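Local coordinates for protein adenylation domain (Streptomyces sp., PDB 5N9W) that belongs to the ANL superfamily of AMP-binding enzymes, pairing a large N-terminal region with a smaller C-terminal domain, at residues Q256-F261 with G284-T289; R347-D352 with E363-G368; A18-L23 with N183-F188. All coordinates share one frame; numbering follows the deposited sequence.

Contact 1 of 3, residues Q256-F261 with G284-T289; sequences QTPTAF and GGEKLT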
loop_
_atom_site.group_PDB
_atom_site.type_symbol
_atom_site.label_atom_id
_atom_site.label_comp_id
_atom_site.label_asym_id
_atom_site.label_seq_id
_atom_site.Cartn_x
_atom_site.Cartn_y
_atom_site.Cartn_z
ATOM N N GLN A 256 -8.995 -0.350 1.138
ATOM C CA GLN A 256 -9.005 -0.392 -0.334
ATOM C C GLN A 256 -8.067 0.625 -0.962
ATOM O O GLN A 256 -7.757 1.651 -0.375
ATOM C CB GLN A 256 -10.414 -0.147 -0.879
ATOM C CG GLN A 256 -11.442 -1.200 -0.507
ATOM C CD GLN A 256 -11.491 -2.339 -1.495
ATOM O OE1 GLN A 256 -12.314 -2.338 -2.390
ATOM N NE2 GLN A 256 -10.601 -3.304 -1.350
ATOM N N THR A 257 -7.620 0.311 -2.168
ATOM C CA THR A 257 -7.068 1.278 -3.103
ATOM C C THR A 257 -8.249 1.775 -3.937
ATOM O O THR A 257 -9.271 1.102 -3.999
ATOM C CB THR A 257 -5.992 0.665 -4.002
ATOM O OG1 THR A 257 -6.590 -0.312 -4.847
ATOM C CG2 THR A 257 -4.924 0.002 -3.184
ATOM N N PRO A 258 -8.125 2.966 -4.552
ATOM C CA PRO A 258 -9.201 3.559 -5.357
ATOM C C PRO A 258 -9.662 2.728 -6.545
ATOM O O PRO A 258 -10.845 2.726 -6.868
ATOM C CB PRO A 258 -8.579 4.861 -5.837
ATOM C CG PRO A 258 -7.674 5.239 -4.736
ATOM C CD PRO A 258 -7.052 3.943 -4.301
ATOM N N THR A 259 -8.734 2.037 -7.187
ATOM C CA THR A 259 -9.066 1.173 -8.307
ATOM C C THR A 259 -9.936 0.008 -7.859
ATOM O O THR A 259 -10.916 -0.340 -8.499
ATOM C CB THR A 259 -7.784 0.624 -8.988
ATOM O OG1 THR A 259 -6.835 1.691 -9.170
ATOM C CG2 THR A 259 -8.128 0.004 -10.340
ATOM N N ALA A 260 -9.570 -0.595 -6.743
ATOM C CA ALA A 260 -10.299 -1.747 -6.252
ATOM C C ALA A 260 -11.683 -1.324 -5.760
ATOM O O ALA A 260 -12.658 -2.048 -5.941
ATOM C CB ALA A 260 -9.519 -2.432 -5.160
ATOM N N PHE A 261 -11.757 -0.129 -5.178
ATOM C CA PHE A 261 -12.985 0.387 -4.587
ATOM C C PHE A 261 -14.068 0.717 -5.606
ATOM O O PHE A 261 -15.256 0.562 -5.333
ATOM C CB PHE A 261 -12.679 1.625 -3.753
ATOM C CG PHE A 261 -13.875 2.180 -3.035
ATOM C CD1 PHE A 261 -14.384 1.541 -1.917
ATOM C CD2 PHE A 261 -14.475 3.349 -3.461
ATOM C CE1 PHE A 261 -15.462 2.050 -1.244
ATOM C CE2 PHE A 261 -15.572 3.868 -2.790
ATOM C CZ PHE A 261 -16.066 3.215 -1.683
ATOM N N GLY A 284 -5.824 3.555 0.584
ATOM C CA GLY A 284 -4.389 3.666 0.405
ATOM C C GLY A 284 -4.043 3.516 -1.059
ATOM O O GLY A 284 -4.931 3.414 -1.883
ATOM N N GLY A 285 -2.761 3.491 -1.388
ATOM C CA GLY A 285 -2.341 3.307 -2.770
ATOM C C GLY A 285 -2.316 4.600 -3.567
ATOM O O GLY A 285 -1.699 5.567 -3.164
ATOM N N GLU A 286 -3.009 4.624 -4.694
ATOM C CA GLU A 286 -3.018 5.796 -5.564
ATOM C C GLU A 286 -3.781 6.965 -4.933
ATOM O O GLU A 286 -4.482 6.791 -3.946
ATOM C CB GLU A 286 -3.628 5.441 -6.914
ATOM C CG GLU A 286 -3.412 3.996 -7.318
ATOM C CD GLU A 286 -4.713 3.245 -7.576
ATOM O OE1 GLU A 286 -5.636 3.841 -8.151
ATOM O OE2 GLU A 286 -4.811 2.053 -7.213
ATOM N N LYS A 287 -3.608 8.154 -5.501
ATOM C CA LYS A 287 -4.396 9.327 -5.150
ATOM C C LYS A 287 -5.877 9.034 -5.280
ATOM O O LYS A 287 -6.304 8.422 -6.252
ATOM C CB LYS A 287 -4.033 10.500 -6.056
ATOM C CG LYS A 287 -4.755 11.803 -5.754
ATOM C CD LYS A 287 -5.218 12.475 -7.043
ATOM C CE LYS A 287 -4.235 12.239 -8.178
ATOM N NZ LYS A 287 -4.894 12.329 -9.511
ATOM N N LEU A 288 -6.657 9.478 -4.304
ATOM C CA LEU A 288 -8.103 9.282 -4.321
ATOM C C LEU A 288 -8.820 10.518 -4.880
ATOM O O LEU A 288 -8.627 11.617 -4.385
ATOM C CB LEU A 288 -8.601 8.973 -2.908
ATOM C CG LEU A 288 -10.086 8.769 -2.614
ATOM C CD1 LEU A 288 -10.498 7.372 -2.965
ATOM C CD2 LEU A 288 -10.381 9.074 -1.148
ATOM N N THR A 289 -9.637 10.336 -5.910
ATOM C CA THR A 289 -10.445 11.418 -6.456
ATOM C C THR A 289 -11.862 11.345 -5.911
ATOM O O THR A 289 -12.390 10.259 -5.714
ATOM C CB THR A 289 -10.509 11.355 -7.991
ATOM O OG1 THR A 289 -10.659 9.996 -8.398
ATOM C CG2 THR A 289 -9.252 11.901 -8.609
#

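Contact 2 of 3, residues R347-D352 with E363-G368; sequences RIVTED and ELWLAG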
loop_
_atom_site.group_PDB
_atom_site.type_symbol
_atom_site.label_atom_id
_atom_site.label_comp_id
_atom_site.label_asym_id
_atom_site.label_seq_id
_atom_site.Cartn_x
_atom_site.Cartn_y
_atom_site.Cartn_z
ATOM N N ARG A 347 7.414 19.554 6.673
ATOM C CA ARG A 347 7.654 20.783 5.948
ATOM C C ARG A 347 7.050 20.598 4.554
ATOM O O ARG A 347 6.881 19.467 4.098
ATOM C CB ARG A 347 9.150 21.093 5.847
ATOM C CG ARG A 347 9.945 21.042 7.135
ATOM C CD ARG A 347 11.414 21.363 6.894
ATOM N NE ARG A 347 11.594 22.726 6.377
ATOM C CZ ARG A 347 12.354 23.049 5.332
ATOM N NH1 ARG A 347 13.024 22.116 4.677
ATOM N NH2 ARG A 347 12.448 24.307 4.945
ATOM N N ILE A 348 6.703 21.705 3.908
ATOM C CA ILE A 348 6.340 21.726 2.494
ATOM C C ILE A 348 7.417 22.573 1.814
ATOM O O ILE A 348 7.457 23.778 2.021
ATOM C CB ILE A 348 4.924 22.328 2.254
ATOM C CG1 ILE A 348 3.944 21.887 3.343
ATOM C CG2 ILE A 348 4.380 21.935 0.907
ATOM C CD1 ILE A 348 2.536 22.422 3.152
ATOM N N VAL A 349 8.322 21.958 1.051
ATOM C CA VAL A 349 9.497 22.708 0.609
ATOM C C VAL A 349 9.504 23.083 -0.871
ATOM O O VAL A 349 9.134 22.306 -1.751
ATOM C CB VAL A 349 10.811 21.976 0.943
ATOM C CG1 VAL A 349 10.697 21.320 2.304
ATOM C CG2 VAL A 349 11.173 20.966 -0.114
ATOM N N THR A 350 9.916 24.325 -1.107
ATOM C CA THR A 350 9.987 24.893 -2.442
ATOM C C THR A 350 11.199 24.322 -3.166
ATOM O O THR A 350 12.023 23.634 -2.572
ATOM C CB THR A 350 10.065 26.428 -2.395
ATOM O OG1 THR A 350 11.326 26.827 -1.860
ATOM C CG2 THR A 350 8.962 27.004 -1.518
ATOM N N GLU A 351 11.313 24.614 -4.452
ATOM C CA GLU A 351 12.414 24.084 -5.241
ATOM C C GLU A 351 13.796 24.473 -4.705
ATOM O O GLU A 351 14.756 23.739 -4.897
ATOM C CB GLU A 351 12.275 24.536 -6.688
ATOM C CG GLU A 351 12.652 23.473 -7.695
ATOM C CD GLU A 351 11.625 23.332 -8.809
ATOM O OE1 GLU A 351 10.727 24.203 -8.911
ATOM O OE2 GLU A 351 11.715 22.343 -9.576
ATOM N N ASP A 352 13.907 25.604 -4.020
ATOM C CA ASP A 352 15.226 26.006 -3.533
ATOM C C ASP A 352 15.314 25.940 -2.011
ATOM O O ASP A 352 16.140 26.613 -1.387
ATOM C CB ASP A 352 15.605 27.405 -4.042
ATOM C CG ASP A 352 14.721 28.508 -3.483
ATOM O OD1 ASP A 352 13.505 28.526 -3.766
ATOM O OD2 ASP A 352 15.259 29.395 -2.784
ATOM N N GLU A 363 7.205 20.252 -1.965
ATOM C CA GLU A 363 7.487 18.872 -1.635
ATOM C C GLU A 363 7.221 18.632 -0.158
ATOM O O GLU A 363 7.705 19.370 0.702
ATOM C CB GLU A 363 8.933 18.513 -1.975
ATOM C CG GLU A 363 9.174 17.009 -2.057
ATOM C CD GLU A 363 10.632 16.642 -2.174
ATOM O OE1 GLU A 363 11.493 17.477 -1.846
ATOM O OE2 GLU A 363 10.902 15.502 -2.583
ATOM N N LEU A 364 6.446 17.597 0.136
ATOM C CA LEU A 364 6.184 17.251 1.521
ATOM C C LEU A 364 7.393 16.559 2.148
ATOM O O LEU A 364 7.914 15.582 1.612
ATOM C CB LEU A 364 4.945 16.361 1.622
ATOM C CG LEU A 364 4.584 15.762 2.982
ATOM C CD1 LEU A 364 4.328 16.839 4.017
ATOM C CD2 LEU A 364 3.377 14.885 2.816
ATOM N N TRP A 365 7.857 17.085 3.275
ATOM C CA TRP A 365 8.911 16.426 4.033
ATOM C C TRP A 365 8.337 15.874 5.341
ATOM O O TRP A 365 7.514 16.512 5.966
ATOM C CB TRP A 365 10.062 17.384 4.321
ATOM C CG TRP A 365 10.922 17.688 3.137
ATOM C CD1 TRP A 365 10.631 17.457 1.821
ATOM C CD2 TRP A 365 12.225 18.294 3.157
ATOM N NE1 TRP A 365 11.670 17.885 1.024
ATOM C CE2 TRP A 365 12.659 18.402 1.822
ATOM C CE3 TRP A 365 13.062 18.758 4.175
ATOM C CZ2 TRP A 365 13.895 18.951 1.483
ATOM C CZ3 TRP A 365 14.281 19.295 3.840
ATOM C CH2 TRP A 365 14.691 19.389 2.509
ATOM N N LEU A 366 8.770 14.682 5.741
ATOM C CA LEU A 366 8.204 14.029 6.924
ATOM C C LEU A 366 9.263 13.535 7.916
ATOM O O LEU A 366 10.086 12.697 7.592
ATOM C CB LEU A 366 7.299 12.875 6.491
ATOM C CG LEU A 366 5.984 13.258 5.802
ATOM C CD1 LEU A 366 5.342 12.059 5.142
ATOM C CD2 LEU A 366 5.016 13.927 6.782
ATOM N N ALA A 367 9.232 14.073 9.129
ATOM C CA ALA A 367 10.070 13.575 10.217
ATOM C C ALA A 367 9.257 12.877 11.329
ATOM O O ALA A 367 8.146 13.276 11.639
ATOM C CB ALA A 367 10.860 14.702 10.808
ATOM N N GLY A 368 9.836 11.851 11.939
ATOM C CA GLY A 368 9.208 11.206 13.067
ATOM C C GLY A 368 9.514 9.732 13.241
ATOM O O GLY A 368 10.217 9.139 12.436
#

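Contact 3 of 3, residues A18-L23 with N183-F188; sequences ATLVDL and NVTALF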
loop_
_atom_site.group_PDB
_atom_site.type_symbol
_atom_site.label_atom_id
_atom_site.label_comp_id
_atom_site.label_asym_id
_atom_site.label_seq_id
_atom_site.Cartn_x
_atom_site.Cartn_y
_atom_site.Cartn_z
ATOM N N ALA A 18 6.073 -2.004 22.271
ATOM C CA ALA A 18 7.379 -1.620 21.747
ATOM C C ALA A 18 7.730 -2.404 20.494
ATOM O O ALA A 18 8.271 -1.829 19.559
ATOM C CB ALA A 18 8.457 -1.794 22.789
ATOM N N THR A 19 7.447 -3.707 20.478
ATOM C CA THR A 19 7.629 -4.502 19.261
ATOM C C THR A 19 6.289 -5.066 18.803
ATOM O O THR A 19 5.284 -4.900 19.477
ATOM C CB THR A 19 8.664 -5.654 19.440
ATOM O OG1 THR A 19 8.235 -6.580 20.438
ATOM C CG2 THR A 19 9.990 -5.119 19.850
ATOM N N LEU A 20 6.281 -5.722 17.651
ATOM C CA LEU A 20 5.062 -6.319 17.128
ATOM C C LEU A 20 4.843 -7.683 17.746
ATOM O O LEU A 20 3.726 -8.167 17.807
ATOM C CB LEU A 20 5.104 -6.443 15.600
ATOM C CG LEU A 20 5.163 -5.176 14.754
ATOM C CD1 LEU A 20 5.555 -5.507 13.312
ATOM C CD2 LEU A 20 3.863 -4.431 14.796
ATOM N N VAL A 21 5.916 -8.328 18.173
ATOM C CA VAL A 21 5.733 -9.598 18.840
ATOM C C VAL A 21 5.173 -9.302 20.222
ATOM O O VAL A 21 4.437 -10.103 20.753
ATOM C CB VAL A 21 7.031 -10.448 18.918
ATOM C CG1 VAL A 21 7.824 -10.326 17.650
ATOM C CG2 VAL A 21 7.872 -10.087 20.126
ATOM N N ASP A 22 5.502 -8.139 20.780
ATOM C CA ASP A 22 4.912 -7.688 22.027
ATOM C C ASP A 22 3.433 -7.360 21.833
ATOM O O ASP A 22 2.617 -7.597 22.714
ATOM C CB ASP A 22 5.631 -6.457 22.570
ATOM C CG ASP A 22 6.973 -6.776 23.184
ATOM O OD1 ASP A 22 7.223 -7.953 23.517
ATOM O OD2 ASP A 22 7.786 -5.835 23.333
ATOM N N LEU A 23 3.087 -6.799 20.679
ATOM C CA LEU A 23 1.698 -6.483 20.381
ATOM C C LEU A 23 0.860 -7.749 20.265
ATOM O O LEU A 23 -0.283 -7.789 20.720
ATOM C CB LEU A 23 1.583 -5.676 19.093
ATOM C CG LEU A 23 1.405 -4.161 19.174
ATOM C CD1 LEU A 23 2.206 -3.537 20.299
ATOM C CD2 LEU A 23 1.788 -3.541 17.847
ATOM N N ASN A 183 9.016 1.485 14.216
ATOM C CA ASN A 183 8.265 2.202 13.189
ATOM C C ASN A 183 6.819 1.733 13.144
ATOM O O ASN A 183 5.910 2.542 13.111
ATOM C CB ASN A 183 8.874 2.030 11.791
ATOM C CG ASN A 183 10.272 2.648 11.646
ATOM O OD1 ASN A 183 11.165 1.993 11.150
ATOM N ND2 ASN A 183 10.452 3.887 12.082
ATOM N N VAL A 184 6.600 0.426 13.122
ATOM C CA VAL A 184 5.233 -0.058 13.069
ATOM C C VAL A 184 4.407 0.229 14.324
ATOM O O VAL A 184 3.266 0.630 14.202
ATOM C CB VAL A 184 5.155 -1.532 12.829
ATOM C CG1 VAL A 184 3.738 -1.864 12.425
ATOM C CG2 VAL A 184 6.121 -1.950 11.753
ATOM N N THR A 185 4.968 0.038 15.514
ATOM C CA THR A 185 4.190 0.318 16.715
ATOM C C THR A 185 3.971 1.816 16.827
ATOM O O THR A 185 2.945 2.262 17.312
ATOM C CB THR A 185 4.839 -0.278 18.029
ATOM O OG1 THR A 185 6.132 0.276 18.269
ATOM C CG2 THR A 185 4.976 -1.768 17.919
ATOM N N ALA A 186 4.896 2.614 16.326
ATOM C CA ALA A 186 4.650 4.067 16.266
ATOM C C ALA A 186 3.396 4.380 15.431
ATOM O O ALA A 186 2.638 5.280 15.751
ATOM C CB ALA A 186 5.863 4.800 15.712
ATOM N N LEU A 187 3.175 3.625 14.364
ATOM C CA LEU A 187 2.011 3.848 13.513
ATOM C C LEU A 187 0.701 3.641 14.283
ATOM O O LEU A 187 -0.242 4.431 14.164
ATOM C CB LEU A 187 2.054 2.922 12.284
ATOM C CG LEU A 187 0.800 2.764 11.412
ATOM C CD1 LEU A 187 0.299 4.090 10.910
ATOM C CD2 LEU A 187 1.061 1.834 10.228
ATOM N N PHE A 188 0.638 2.565 15.066
ATOM C CA PHE A 188 -0.603 2.231 15.747
ATOM C C PHE A 188 -0.827 3.098 16.979
ATOM O O PHE A 188 -1.959 3.438 17.269
ATOM C CB PHE A 188 -0.642 0.737 16.086
ATOM C CG PHE A 188 -0.860 -0.138 14.872
ATOM C CD1 PHE A 188 -2.107 -0.201 14.275
ATOM C CD2 PHE A 188 0.187 -0.862 14.306
ATOM C CE1 PHE A 188 -2.316 -0.970 13.171
ATOM C CE2 PHE A 188 -0.032 -1.643 13.174
ATOM C CZ PHE A 188 -1.288 -1.692 12.615
#

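Contact 1 of 3, residues Q256-F261 with G284-T289
Gln256 ends strand 253-256, and its O accepts the backbone N-H of Gly284, which follows the parallel neighbour strand 280-283 (2.9 Å, N-H...O angle 160°). The contact therefore joins the C-terminal ends of two parallel strands in the alpha/beta part of the AMP-binding fold, where the first strand runs into helix 258-271 and the second into the loop before helix 290-300. Thr257, at the N-cap position of helix 258-271, directs its CA-H at Gly284 O, 3.3 Å from CA. Its CG2 lies against the Gly284-Gly285 backbone. Pro258, first in the helix, lays its ring against the loop: CD touches Gly284 O, and CG lies 3.6 Å from Glu286 O and also touches Leu288 CD1 at 4.0 Å. Thr259 is held through its hydroxyl. Glu286 bends at chi2 (122°), which brings its carboxylate back past Pro258 to the first turn of the helix, crossing the Thr259 side chain at about a right angle. Lys515, from a loop near the C-terminus, also touches Glu286. Thr259 OG1 donates to Glu286 OE1 at 2.7 Å, meeting the syn side of that oxygen 25° out of the carboxylate plane.

Contact 2 of 3, residues R347-D352 with E363-G368
Arg347 and Trp365 face each other as a hydrogen-bonded pair on two neighbouring antiparallel strands of the branched mixed sheet, consecutive in the chain, in which Val349 and Glu363 form the next such pair and Ile348 and Leu364 the non-hydrogen-bonded pair between them; the short strand axes approach to 4.6 Å at 146°. Four backbone bonds join the strands, the straightest running from Trp365 N to Arg347 O (2.7 Å). Arg347, Val349, Glu363 and Trp365 project from one face of the sheet, with the indole in their midst. Val349 crosses the Trp365 side chain at about a right angle and sets CG1 over the five-membered ring, a CH-pi contact 3.5 Å from its centroid and nearly on the normal. The other methyl, CG2, meets the indole at NE1, 3.3 Å away, and also touches Glu363 CB. Arg347 runs beside Trp365 in the same direction; the bend at chi3 (62°) brings the edge of the guanidinium to the ring, with NH1 3.2 Å from Trp365 CZ3 and the two planes 76° apart. This is an oblique approach rather than a stack. Within the second strand, Trp365 NE1 donates to Glu363 OE1 at 2.9 Å, in the plane of the indole but from above the carboxylate plane, a bond that helps fix the ring's rotation. Arg347 NH2 forms a salt bridge with Asp355, giving the guanidinium a hold beyond the indole. Strand 362-367 lies between strand 345-349 and strand 401-410, whose His403 stacks on Trp365, while Leu364, on the other face of the sheet, touches Tyr311 and His346.

Contact 3 of 3, residues A18-L23 with N183-F188
Thr185 OG1 has two carbonyls within reach, Ala18 O at 3.3 Å, from the first modelled residue of the chain, and His181 O of its own helix, so the proton may serve either. Behind this polar group the start of helix 20-30 packs against helix 181-191. Thr185 rests its methyl, CG2, against Thr19 O (3.5 Å) and Leu23 CD2 (3.6 Å); with chi1 at 61° the hydroxyl turns to Ala18. The two branches of one threonine thus meet the residues leading into helix 20-30 and its first turn. Leu20 crosses Val184 at about a right angle, its CD2 lying 3.5 Å from Val184 CG1 and its CD1 nearer CG2, so that the two leucine methyls fit against the two valine methyls, both near Val184 CB. Trp219 of helix 213-222 and Ala162 of strand 161-167 touch Leu20 as well, which places this pair in an apolar layer between helices and sheet. Thr19, at the N-cap, accepts the N-H of Asp22 through OG1 (3.2 Å), and Leu20 N is hydrogen-bonded to His181 ND1. The interface is mainly van der Waals, with the Thr185 methyl and the Leu20-Val184 pair at its heart, the Thr185 hydroxyl adding at most a modest polar link.

Overall arrangement
Along the chain contact 3 closes first, then contact 1, then contact 2, with none nested in another. Their centres form a near-equilateral triangle, 24 Å apart for contacts 1 and 2 and 26 Å for each pairing with contact 3, and none touches another, although contacts 2 and 3 come within about 5 Å at their nearest atoms. Contacts 1 and 2 belong to a single branched mixed sheet: contact 1 follows its parallel strands 253-256 and 280-283, contact 2 lies in its antiparallel part. Contact 3 instead packs helix 20-30 on helix 181-191. They thus sample three separate places in the fold: the helix at the start of the modelled chain, the parallel strands and the antiparallel strands.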